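Local coordinates for ABC-type branched-chain amino acid transport systems periplasmic component-like protein (Thermomonospora curvata, PDB 4N03) that probably serves as the substrate-binding component of an ABC transporter, capturing a fatty acid such as palmitic acid for uptake, at residues 223-232 with 249-259; 272-283 with 369-377. One frame throughout, in Å; residues are numbered along the deposited sequence.

Contact 1: 223-232 with 249-259. With PLM (palmitic acid), chain B.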
loop_
_atom_site.group_PDB
_atom_site.type_symbol
_atom_site.label_atom_id
_atom_site.label_comp_id
_atom_site.label_asym_id
_atom_site.label_seq_id
_atom_site.Cartn_x
_atom_site.Cartn_y
_atom_site.Cartn_z
ATOM N N VAL A 223 23.162 -13.762 -9.712
ATOM C CA VAL A 223 22.602 -13.352 -8.433
ATOM C C VAL A 223 22.149 -14.580 -7.630
ATOM O O VAL A 223 21.879 -15.648 -8.185
ATOM C CB VAL A 223 21.425 -12.358 -8.609
ATOM C CG1 VAL A 223 21.865 -11.134 -9.387
ATOM C CG2 VAL A 223 20.200 -13.008 -9.242
ATOM N N ASP A 224 22.031 -14.422 -6.332
ATOM C CA ASP A 224 21.558 -15.445 -5.429
ATOM C C ASP A 224 20.113 -15.273 -5.012
ATOM O O ASP A 224 19.517 -16.231 -4.527
ATOM C CB ASP A 224 22.467 -15.469 -4.227
ATOM C CG ASP A 224 23.898 -15.737 -4.634
ATOM O OD1 ASP A 224 24.172 -16.891 -5.056
ATOM O OD2 ASP A 224 24.759 -14.818 -4.558
ATOM N N ALA A 225 19.579 -14.082 -5.176
ATOM C CA ALA A 225 18.187 -13.815 -4.868
ATOM C C ALA A 225 17.769 -12.686 -5.741
ATOM O O ALA A 225 18.577 -11.843 -6.137
ATOM C CB ALA A 225 18.000 -13.448 -3.386
ATOM N N ILE A 226 16.479 -12.661 -6.088
ATOM C CA ILE A 226 15.894 -11.669 -6.985
ATOM C C ILE A 226 14.882 -10.886 -6.196
ATOM O O ILE A 226 13.947 -11.482 -5.648
ATOM C CB ILE A 226 15.214 -12.340 -8.195
ATOM C CG1 ILE A 226 16.235 -13.161 -9.008
ATOM C CG2 ILE A 226 14.519 -11.310 -9.063
ATOM C CD1 ILE A 226 15.588 -14.090 -10.026
ATOM N N LEU A 227 14.974 -9.580 -6.162
ATOM C CA LEU A 227 14.039 -8.687 -5.498
ATOM C C LEU A 227 13.329 -7.892 -6.562
ATOM O O LEU A 227 13.915 -7.547 -7.592
ATOM C CB LEU A 227 14.755 -7.752 -4.518
ATOM C CG LEU A 227 15.098 -8.351 -3.150
ATOM C CD1 LEU A 227 15.835 -9.675 -3.161
ATOM C CD2 LEU A 227 15.881 -7.313 -2.354
ATOM N N LEU A 228 12.035 -7.641 -6.325
ATOM C CA LEU A 228 11.192 -6.990 -7.323
ATOM C C LEU A 228 10.310 -5.951 -6.686
ATOM O O LEU A 228 9.467 -6.274 -5.851
ATOM C CB LEU A 228 10.332 -7.999 -8.063
ATOM C CG LEU A 228 9.420 -7.443 -9.156
ATOM C CD1 LEU A 228 10.201 -6.783 -10.288
ATOM C CD2 LEU A 228 8.500 -8.500 -9.731
ATOM N N SER A 229 10.416 -4.715 -7.145
ATOM C CA SER A 229 9.515 -3.645 -6.761
ATOM C C SER A 229 8.872 -3.098 -7.996
ATOM O O SER A 229 9.391 -2.253 -8.708
ATOM C CB SER A 229 10.258 -2.564 -5.977
ATOM O OG SER A 229 10.937 -3.116 -4.866
ATOM N N ALA A 230 7.727 -3.708 -8.309
ATOM C CA ALA A 230 6.987 -3.446 -9.546
ATOM C C ALA A 230 5.551 -3.901 -9.277
ATOM O O ALA A 230 5.135 -4.007 -8.110
ATOM C CB ALA A 230 7.620 -4.195 -10.676
ATOM N N GLY A 231 4.781 -4.079 -10.346
ATOM C CA GLY A 231 3.398 -4.483 -10.225
ATOM C C GLY A 231 3.194 -5.888 -10.679
ATOM O O GLY A 231 4.111 -6.653 -10.992
ATOM N N PRO A 232 1.914 -6.325 -10.682
ATOM C CA PRO A 232 1.592 -7.710 -10.988
ATOM C C PRO A 232 2.103 -8.196 -12.342
ATOM O O PRO A 232 2.646 -9.285 -12.443
ATOM C CB PRO A 232 0.048 -7.742 -10.911
ATOM C CG PRO A 232 -0.315 -6.650 -9.949
ATOM C CD PRO A 232 0.730 -5.576 -10.211
ATOM N N GLN A 249 16.732 -19.204 -7.850
ATOM C CA GLN A 249 16.851 -18.189 -6.801
ATOM C C GLN A 249 15.496 -17.834 -6.240
ATOM O O GLN A 249 14.529 -17.699 -7.010
ATOM C CB GLN A 249 17.482 -16.935 -7.384
ATOM C CG GLN A 249 18.927 -17.057 -7.868
ATOM C CD GLN A 249 19.097 -17.469 -9.306
ATOM O OE1 GLN A 249 18.227 -18.133 -9.872
ATOM N NE2 GLN A 249 20.180 -17.054 -9.927
ATOM N N PRO A 250 15.388 -17.578 -4.961
ATOM C CA PRO A 250 14.124 -17.045 -4.457
ATOM C C PRO A 250 13.852 -15.653 -5.007
ATOM O O PRO A 250 14.799 -14.878 -5.279
ATOM C CB PRO A 250 14.374 -16.994 -2.949
ATOM C CG PRO A 250 15.819 -16.718 -2.833
ATOM C CD PRO A 250 16.433 -17.564 -3.926
ATOM N N ILE A 251 12.566 -15.334 -5.145
ATOM C CA ILE A 251 12.079 -14.029 -5.512
ATOM C C ILE A 251 11.379 -13.399 -4.349
ATOM O O ILE A 251 10.518 -14.039 -3.735
ATOM C CB ILE A 251 11.150 -14.079 -6.753
ATOM C CG1 ILE A 251 11.895 -14.628 -7.968
ATOM C CG2 ILE A 251 10.603 -12.719 -7.056
ATOM C CD1 ILE A 251 11.004 -15.061 -9.114
ATOM N N LEU A 252 11.726 -12.163 -4.007
ATOM C CA LEU A 252 11.103 -11.400 -2.940
ATOM C C LEU A 252 10.585 -10.112 -3.503
ATOM O O LEU A 252 11.360 -9.304 -4.025
ATOM C CB LEU A 252 12.126 -11.123 -1.829
ATOM C CG LEU A 252 11.642 -10.261 -0.667
ATOM C CD1 LEU A 252 10.570 -10.983 0.125
ATOM C CD2 LEU A 252 12.815 -9.815 0.177
ATOM N N GLY A 253 9.283 -9.881 -3.434
ATOM C CA GLY A 253 8.650 -8.707 -3.949
ATOM C C GLY A 253 8.179 -7.744 -2.904
ATOM O O GLY A 253 7.876 -8.134 -1.780
ATOM N N SER A 254 8.061 -6.488 -3.304
ATOM C CA SER A 254 7.387 -5.496 -2.534
ATOM C C SER A 254 5.858 -5.807 -2.561
ATOM O O SER A 254 5.382 -6.662 -3.282
ATOM C CB SER A 254 7.673 -4.105 -3.065
ATOM O OG SER A 254 9.045 -3.754 -2.965
ATOM N N ASN A 255 5.126 -5.044 -1.756
ATOM C CA ASN A 255 3.775 -5.475 -1.394
ATOM C C ASN A 255 2.766 -5.523 -2.509
ATOM O O ASN A 255 1.734 -6.188 -2.377
ATOM C CB ASN A 255 3.231 -4.701 -0.185
ATOM C CG ASN A 255 2.994 -3.228 -0.449
ATOM O OD1 ASN A 255 2.605 -2.855 -1.536
ATOM N ND2 ASN A 255 3.186 -2.403 0.581
ATOM N N SER A 256 3.034 -4.865 -3.629
ATOM C CA SER A 256 2.087 -4.772 -4.737
ATOM C C SER A 256 2.517 -5.570 -5.942
ATOM O O SER A 256 1.850 -5.509 -6.998
ATOM C CB SER A 256 1.848 -3.330 -5.144
ATOM O OG SER A 256 3.023 -2.769 -5.699
ATOM N N ALA A 257 3.563 -6.370 -5.828
ATOM C CA ALA A 257 4.123 -7.126 -6.951
ATOM C C ALA A 257 3.393 -8.475 -7.130
ATOM O O ALA A 257 4.039 -9.507 -7.296
ATOM C CB ALA A 257 5.628 -7.317 -6.784
ATOM N N TYR A 258 2.061 -8.469 -7.082
ATOM C CA TYR A 258 1.220 -9.673 -7.121
ATOM C C TYR A 258 -0.226 -9.252 -7.110
ATOM O O TYR A 258 -0.603 -8.328 -6.446
ATOM C CB TYR A 258 1.515 -10.559 -5.899
ATOM C CG TYR A 258 0.593 -11.713 -5.820
ATOM C CD1 TYR A 258 0.684 -12.738 -6.747
ATOM C CD2 TYR A 258 -0.351 -11.836 -4.823
ATOM C CE1 TYR A 258 -0.230 -13.804 -6.716
ATOM C CE2 TYR A 258 -1.227 -12.920 -4.780
ATOM C CZ TYR A 258 -1.136 -13.899 -5.718
ATOM O OH TYR A 258 -1.993 -14.995 -5.704
ATOM N N SER A 259 -1.051 -9.987 -7.868
ATOM C CA SER A 259 -2.510 -9.973 -7.773
ATOM C C SER A 259 -2.946 -11.421 -7.932
ATOM O O SER A 259 -2.354 -12.183 -8.678
ATOM C CB SER A 259 -3.084 -9.127 -8.916
ATOM O OG SER A 259 -2.836 -9.770 -10.167
HETATM C C1 PLM B . 3.661 2.746 -5.521
HETATM O O1 PLM B . 3.978 3.005 -4.330
HETATM O O2 PLM B . 3.675 3.575 -6.457
HETATM C C2 PLM B . 3.058 1.392 -5.819
HETATM C C3 PLM B . 1.520 1.461 -5.422
HETATM C C4 PLM B . 0.836 0.114 -5.459
HETATM C C5 PLM B . -0.619 0.196 -5.149
HETATM C C6 PLM B . -1.425 -1.117 -5.051
HETATM C C7 PLM B . -1.448 -1.618 -3.612
HETATM C C8 PLM B . -2.036 -2.986 -3.404
HETATM C C9 PLM B . -2.341 -3.351 -1.963
HETATM C CA PLM B . -1.189 -4.050 -1.203
HETATM C CB PLM B . -1.561 -4.071 0.333
HETATM C CC PLM B . -0.414 -3.476 1.201
HETATM C CD PLM B . -0.855 -2.969 2.559
HETATM C CE PLM B . 0.216 -2.341 3.442
HETATM C CF PLM B . -0.410 -1.345 4.429
HETATM C CG PLM B . -0.938 -1.967 5.710
#
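The side chains of Gln249 and Val223 cross at about a right angle. Gln249 NE2 donates to Val223 O at 2.8 Å, and the N-H points almost straight at the oxygen (166°). The acceptor lies in the Gln249 amide plane, while NE2 is tilted from the plane of the Val223 carbonyl. A bend at chi2 (90°) brings the amide round to this carbonyl, and CG lies close to the same oxygen. With an alanine here, Val223 O is likely to lose this donor, and a gap to open where CG packs by the oxygens of Val223 and Asp224. Next to it, Pro250 CD rests on Asp224 O and Pro250 CG faces Ala225 CB.

Strands 225-229 and 251-253 then run parallel. Ile226 N donates to Pro250 O, Leu252 N to Ile226 O, Leu228 N to Leu252 O and Ser254 N to Leu228 O. Ile226 and Ile251 lie on one face, where Ile226 CB meets Ile251 CG1 at 4.0 Å; Leu238 of helix 232-244 packs on both. Leu227 and Leu252 lie side by side on the other face and point the same way, with Leu227 CD1 at 4.2 Å from Leu252 CB. At the C-terminal ends of the strands, Ser229 OG and Ser254 OG are hydrogen-bonded at 2.8 Å. Ser256 OG bonds Tyr46, and Ser256 CB lies 3.6 Å from C4 of the palmitic acid.

The chemistry is thus divided. Apolar branches pack within the buried beta-alpha-beta unit. The paired serine hydroxyls share a hydrogen bond where the chain turns to the ligand, with His173 a second partner of Ser229.

Contact 2: 272-283 with 369-377. With PLM (palmitic acid), chain B.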
loop_
_atom_site.group_PDB
_atom_site.type_symbol
_atom_site.label_atom_id
_atom_site.label_comp_id
_atom_site.label_asym_id
_atom_site.label_seq_id
_atom_site.Cartn_x
_atom_site.Cartn_y
_atom_site.Cartn_z
ATOM N N VAL A 272 3.485 -19.793 -6.998
ATOM C CA VAL A 272 3.059 -20.531 -5.798
ATOM C C VAL A 272 4.161 -21.330 -5.134
ATOM O O VAL A 272 3.941 -21.967 -4.109
ATOM C CB VAL A 272 1.825 -21.406 -6.061
ATOM C CG1 VAL A 272 0.626 -20.557 -6.470
ATOM C CG2 VAL A 272 2.142 -22.508 -7.045
ATOM N N GLU A 273 5.355 -21.261 -5.708
ATOM C CA GLU A 273 6.577 -21.691 -5.021
ATOM C C GLU A 273 7.720 -20.762 -5.367
ATOM O O GLU A 273 7.801 -20.320 -6.487
ATOM C CB GLU A 273 6.990 -23.124 -5.351
ATOM C CG GLU A 273 7.335 -23.380 -6.767
ATOM C CD GLU A 273 7.912 -24.779 -7.018
ATOM O OE1 GLU A 273 8.822 -25.228 -6.295
ATOM O OE2 GLU A 273 7.495 -25.410 -8.007
ATOM N N GLY A 274 8.555 -20.472 -4.383
ATOM C CA GLY A 274 9.763 -19.677 -4.600
ATOM C C GLY A 274 9.570 -18.194 -4.745
ATOM O O GLY A 274 10.560 -17.516 -5.070
ATOM N N PHE A 275 8.391 -17.696 -4.451
ATOM C CA PHE A 275 8.011 -16.310 -4.651
ATOM C C PHE A 275 7.336 -15.795 -3.390
ATOM O O PHE A 275 6.293 -16.331 -2.937
ATOM C CB PHE A 275 7.067 -16.214 -5.861
ATOM C CG PHE A 275 6.686 -14.823 -6.242
ATOM C CD1 PHE A 275 5.663 -14.189 -5.606
ATOM C CD2 PHE A 275 7.307 -14.151 -7.270
ATOM C CE1 PHE A 275 5.273 -12.934 -5.928
ATOM C CE2 PHE A 275 6.914 -12.880 -7.602
ATOM C CZ PHE A 275 5.921 -12.241 -6.920
ATOM N N PHE A 276 7.958 -14.792 -2.773
ATOM C CA PHE A 276 7.517 -14.276 -1.517
ATOM C C PHE A 276 7.287 -12.777 -1.621
ATOM O O PHE A 276 7.959 -12.109 -2.412
ATOM C CB PHE A 276 8.590 -14.597 -0.446
ATOM C CG PHE A 276 8.912 -16.054 -0.361
ATOM C CD1 PHE A 276 8.041 -16.903 0.308
ATOM C CD2 PHE A 276 9.998 -16.584 -0.978
ATOM C CE1 PHE A 276 8.284 -18.247 0.386
ATOM C CE2 PHE A 276 10.247 -17.934 -0.935
ATOM C CZ PHE A 276 9.385 -18.770 -0.243
ATOM N N ILE A 277 6.412 -12.242 -0.797
ATOM C CA ILE A 277 6.067 -10.838 -0.766
ATOM C C ILE A 277 6.219 -10.308 0.643
ATOM O O ILE A 277 5.711 -10.880 1.605
ATOM C CB ILE A 277 4.613 -10.601 -1.239
ATOM C CG1 ILE A 277 4.395 -11.015 -2.703
ATOM C CG2 ILE A 277 4.176 -9.155 -1.032
ATOM C CD1 ILE A 277 5.108 -10.113 -3.714
ATOM N N ALA A 278 6.973 -9.212 0.772
ATOM C CA ALA A 278 7.133 -8.499 2.040
ATOM C C ALA A 278 6.075 -7.406 2.097
ATOM O O ALA A 278 5.977 -6.594 1.207
ATOM C CB ALA A 278 8.499 -7.888 2.125
ATOM N N THR A 279 5.225 -7.455 3.131
ATOM C CA THR A 279 4.130 -6.525 3.235
ATOM C C THR A 279 3.723 -6.326 4.677
ATOM O O THR A 279 3.715 -7.289 5.450
ATOM C CB THR A 279 2.903 -7.050 2.445
ATOM O OG1 THR A 279 1.830 -6.131 2.632
ATOM C CG2 THR A 279 2.479 -8.451 2.848
ATOM N N ALA A 280 3.359 -5.104 5.053
ATOM C CA ALA A 280 2.831 -4.826 6.372
ATOM C C ALA A 280 1.371 -5.273 6.530
ATOM O O ALA A 280 0.862 -5.274 7.630
ATOM C CB ALA A 280 2.891 -3.339 6.674
ATOM N N GLY A 281 0.693 -5.584 5.412
ATOM C CA GLY A 281 -0.719 -5.942 5.435
ATOM C C GLY A 281 -0.969 -7.434 5.499
ATOM O O GLY A 281 -0.308 -8.215 4.838
ATOM N N ALA A 282 -1.950 -7.805 6.309
ATOM C CA ALA A 282 -2.340 -9.192 6.384
ATOM C C ALA A 282 -3.137 -9.576 5.119
ATOM O O ALA A 282 -3.894 -8.749 4.595
ATOM C CB ALA A 282 -3.212 -9.418 7.588
ATOM N N PRO A 283 -2.938 -10.801 4.639
ATOM C CA PRO A 283 -3.764 -11.264 3.551
ATOM C C PRO A 283 -5.176 -11.691 4.055
ATOM O O PRO A 283 -5.403 -11.837 5.252
ATOM C CB PRO A 283 -2.971 -12.444 3.024
ATOM C CG PRO A 283 -2.334 -13.019 4.234
ATOM C CD PRO A 283 -2.025 -11.826 5.099
ATOM N N LYS A 369 6.701 -3.524 11.385
ATOM C CA LYS A 369 6.468 -4.950 11.319
ATOM C C LYS A 369 6.008 -5.359 9.898
ATOM O O LYS A 369 5.078 -4.779 9.339
ATOM C CB LYS A 369 5.419 -5.334 12.336
ATOM C CG LYS A 369 5.858 -5.052 13.746
ATOM C CD LYS A 369 5.007 -5.642 14.824
ATOM C CE LYS A 369 5.494 -5.169 16.183
ATOM N NZ LYS A 369 5.254 -3.701 16.416
ATOM N N THR A 370 6.721 -6.323 9.352
ATOM C CA THR A 370 6.494 -6.819 8.004
ATOM C C THR A 370 6.156 -8.300 8.054
ATOM O O THR A 370 6.841 -9.081 8.705
ATOM C CB THR A 370 7.811 -6.666 7.192
ATOM O OG1 THR A 370 8.205 -5.284 7.179
ATOM C CG2 THR A 370 7.708 -7.205 5.778
ATOM N N TYR A 371 5.062 -8.688 7.366
ATOM C CA TYR A 371 4.766 -10.097 7.071
ATOM C C TYR A 371 5.519 -10.556 5.878
ATOM O O TYR A 371 5.842 -9.737 4.987
ATOM C CB TYR A 371 3.282 -10.284 6.688
ATOM C CG TYR A 371 2.252 -9.981 7.730
ATOM C CD1 TYR A 371 1.721 -8.714 7.865
ATOM C CD2 TYR A 371 1.718 -10.991 8.549
ATOM C CE1 TYR A 371 0.741 -8.422 8.790
ATOM C CE2 TYR A 371 0.734 -10.703 9.476
ATOM C CZ TYR A 371 0.227 -9.448 9.572
ATOM O OH TYR A 371 -0.754 -9.210 10.511
ATOM N N ILE A 372 5.824 -11.847 5.802
ATOM C CA ILE A 372 6.205 -12.451 4.518
ATOM C C ILE A 372 4.989 -13.315 4.110
ATOM O O ILE A 372 4.568 -14.174 4.901
ATOM C CB ILE A 372 7.456 -13.317 4.594
ATOM C CG1 ILE A 372 8.624 -12.551 5.174
ATOM C CG2 ILE A 372 7.748 -13.900 3.202
ATOM C CD1 ILE A 372 9.079 -11.356 4.374
ATOM N N ILE A 373 4.472 -13.110 2.922
ATOM C CA ILE A 373 3.359 -13.866 2.389
ATOM C C ILE A 373 3.797 -14.549 1.110
ATOM O O ILE A 373 4.807 -14.195 0.502
ATOM C CB ILE A 373 2.069 -13.006 2.224
ATOM C CG1 ILE A 373 2.153 -12.071 1.064
ATOM C CG2 ILE A 373 1.726 -12.305 3.528
ATOM C CD1 ILE A 373 0.885 -11.328 0.811
ATOM N N LYS A 374 3.009 -15.515 0.646
ATOM C CA LYS A 374 3.227 -16.090 -0.678
ATOM C C LYS A 374 1.876 -16.267 -1.368
ATOM O O LYS A 374 0.826 -16.533 -0.713
ATOM C CB LYS A 374 3.952 -17.413 -0.634
ATOM C CG LYS A 374 3.148 -18.501 0.071
ATOM C CD LYS A 374 3.858 -19.835 0.128
ATOM C CE LYS A 374 4.000 -20.528 -1.223
ATOM N NZ LYS A 374 2.689 -20.909 -1.854
ATOM N N PRO A 375 1.874 -16.202 -2.692
ATOM C CA PRO A 375 0.708 -16.615 -3.467
ATOM C C PRO A 375 0.288 -18.050 -3.172
ATOM O O PRO A 375 1.137 -18.919 -2.990
ATOM C CB PRO A 375 1.170 -16.467 -4.893
ATOM C CG PRO A 375 2.228 -15.442 -4.843
ATOM C CD PRO A 375 2.959 -15.723 -3.566
ATOM N N ASP A 376 -1.033 -18.292 -3.145
ATOM C CA ASP A 376 -1.623 -19.631 -2.897
ATOM C C ASP A 376 -3.002 -19.649 -3.461
ATOM O O ASP A 376 -3.818 -18.868 -3.045
ATOM C CB ASP A 376 -1.658 -19.876 -1.405
ATOM C CG ASP A 376 -1.999 -21.316 -1.026
ATOM O OD1 ASP A 376 -2.530 -22.092 -1.868
ATOM O OD2 ASP A 376 -1.733 -21.664 0.136
ATOM N N GLU A 377 -3.226 -20.494 -4.433
ATOM C CA GLU A 377 -4.529 -20.540 -5.057
ATOM C C GLU A 377 -5.615 -21.120 -4.139
ATOM O O GLU A 377 -6.798 -20.880 -4.346
ATOM C CB GLU A 377 -4.429 -21.314 -6.367
ATOM C CG GLU A 377 -4.292 -22.823 -6.228
ATOM C CD GLU A 377 -2.883 -23.346 -5.901
ATOM O OE1 GLU A 377 -1.940 -22.620 -5.410
ATOM O OE2 GLU A 377 -2.728 -24.559 -6.174
HETATM C C1 PLM B . 3.661 2.746 -5.521
HETATM O O1 PLM B . 3.978 3.005 -4.330
HETATM O O2 PLM B . 3.675 3.575 -6.457
HETATM C C2 PLM B . 3.058 1.392 -5.819
HETATM C C3 PLM B . 1.520 1.461 -5.422
HETATM C C4 PLM B . 0.836 0.114 -5.459
HETATM C C5 PLM B . -0.619 0.196 -5.149
HETATM C C6 PLM B . -1.425 -1.117 -5.051
HETATM C C7 PLM B . -1.448 -1.618 -3.612
HETATM C C8 PLM B . -2.036 -2.986 -3.404
HETATM C C9 PLM B . -2.341 -3.351 -1.963
HETATM C CA PLM B . -1.189 -4.050 -1.203
HETATM C CB PLM B . -1.561 -4.071 0.333
HETATM C CC PLM B . -0.414 -3.476 1.201
HETATM C CD PLM B . -0.855 -2.969 2.559
HETATM C CE PLM B . 0.216 -2.341 3.442
HETATM C CF PLM B . -0.410 -1.345 4.429
HETATM C CG PLM B . -0.938 -1.967 5.710
HETATM O O HOH W 1 2.406 -5.063 9.973
#
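Strands 275-279 and 370-375 run antiparallel at 145°, with Ile277-Ile373 and Thr279-Tyr371 as hydrogen-bonded pairs and Ala278-Ile372 as the non-hydrogen-bonded pair between them. Ile277 and Ile373 are each modelled in two conformers. In those described, Ile277 CB meets Ile373 CG1 at 3.7 Å, and Ile373 CD1 lies 3.9 Å from Thr279 CG2. Pro283 slides past Ile373 in the opposite direction.

The Tyr371 ring is fitted into the bend at 280-282. Ala282 CA stands over one face, offset toward the rim, at 4.3 Å from the centroid in a CH-pi contact. Thr279 O lies at the ring edge, in its plane. Tyr371 OH bonds Gly354 O. Thr279 OG1 accepts from Gly281 N, forming an ST turn, and lies 3.8 Å from CC of the palmitic acid. A water donates to both Ala280 O and Lys369 O, closing this end.

At the other end, Phe275 and Pro375 cross at about a right angle, with Pro375 CD at the ring edge, 3.7 Å from Phe275 CD1. Lys374 bends at chi3 and chi4 and curls back over its own chain. Its NZ reaches Val272 O at 2.8 Å, from above the carbonyl plane, and Pro375 O at 2.8 Å, so one ammonium ties both segments.

Trp158 of helix 148-161 meets the Phe276 ring edge-to-face and also touches Ile372. Across the sheet, strand 275-279 is flanked by strand 251-253, and strand 370-375 by strand 383-390.

How the contacts relate
The two contacts lie in series along the chain: contact 1 closes before contact 2 opens. Their centres are about 10 Å apart, on the same side of the chain's centre. Both belong to one mixed seven-stranded sheet, in which strands 251-253 and 275-279 are neighbours. Probable backbone hydrogen bonds join them, Phe276 N to Ile251 O and Gly253 N to Phe276 O. Contact 1 is parallel and belongs to a beta-alpha-beta unit; contact 2 brings in a late antiparallel strand. Both touch the palmitic acid, at the C-terminal ends of strands 251-253 and 275-279. The shared sheet thus offers adjoining loops to one ligand, consistent with a periplasmic binding protein.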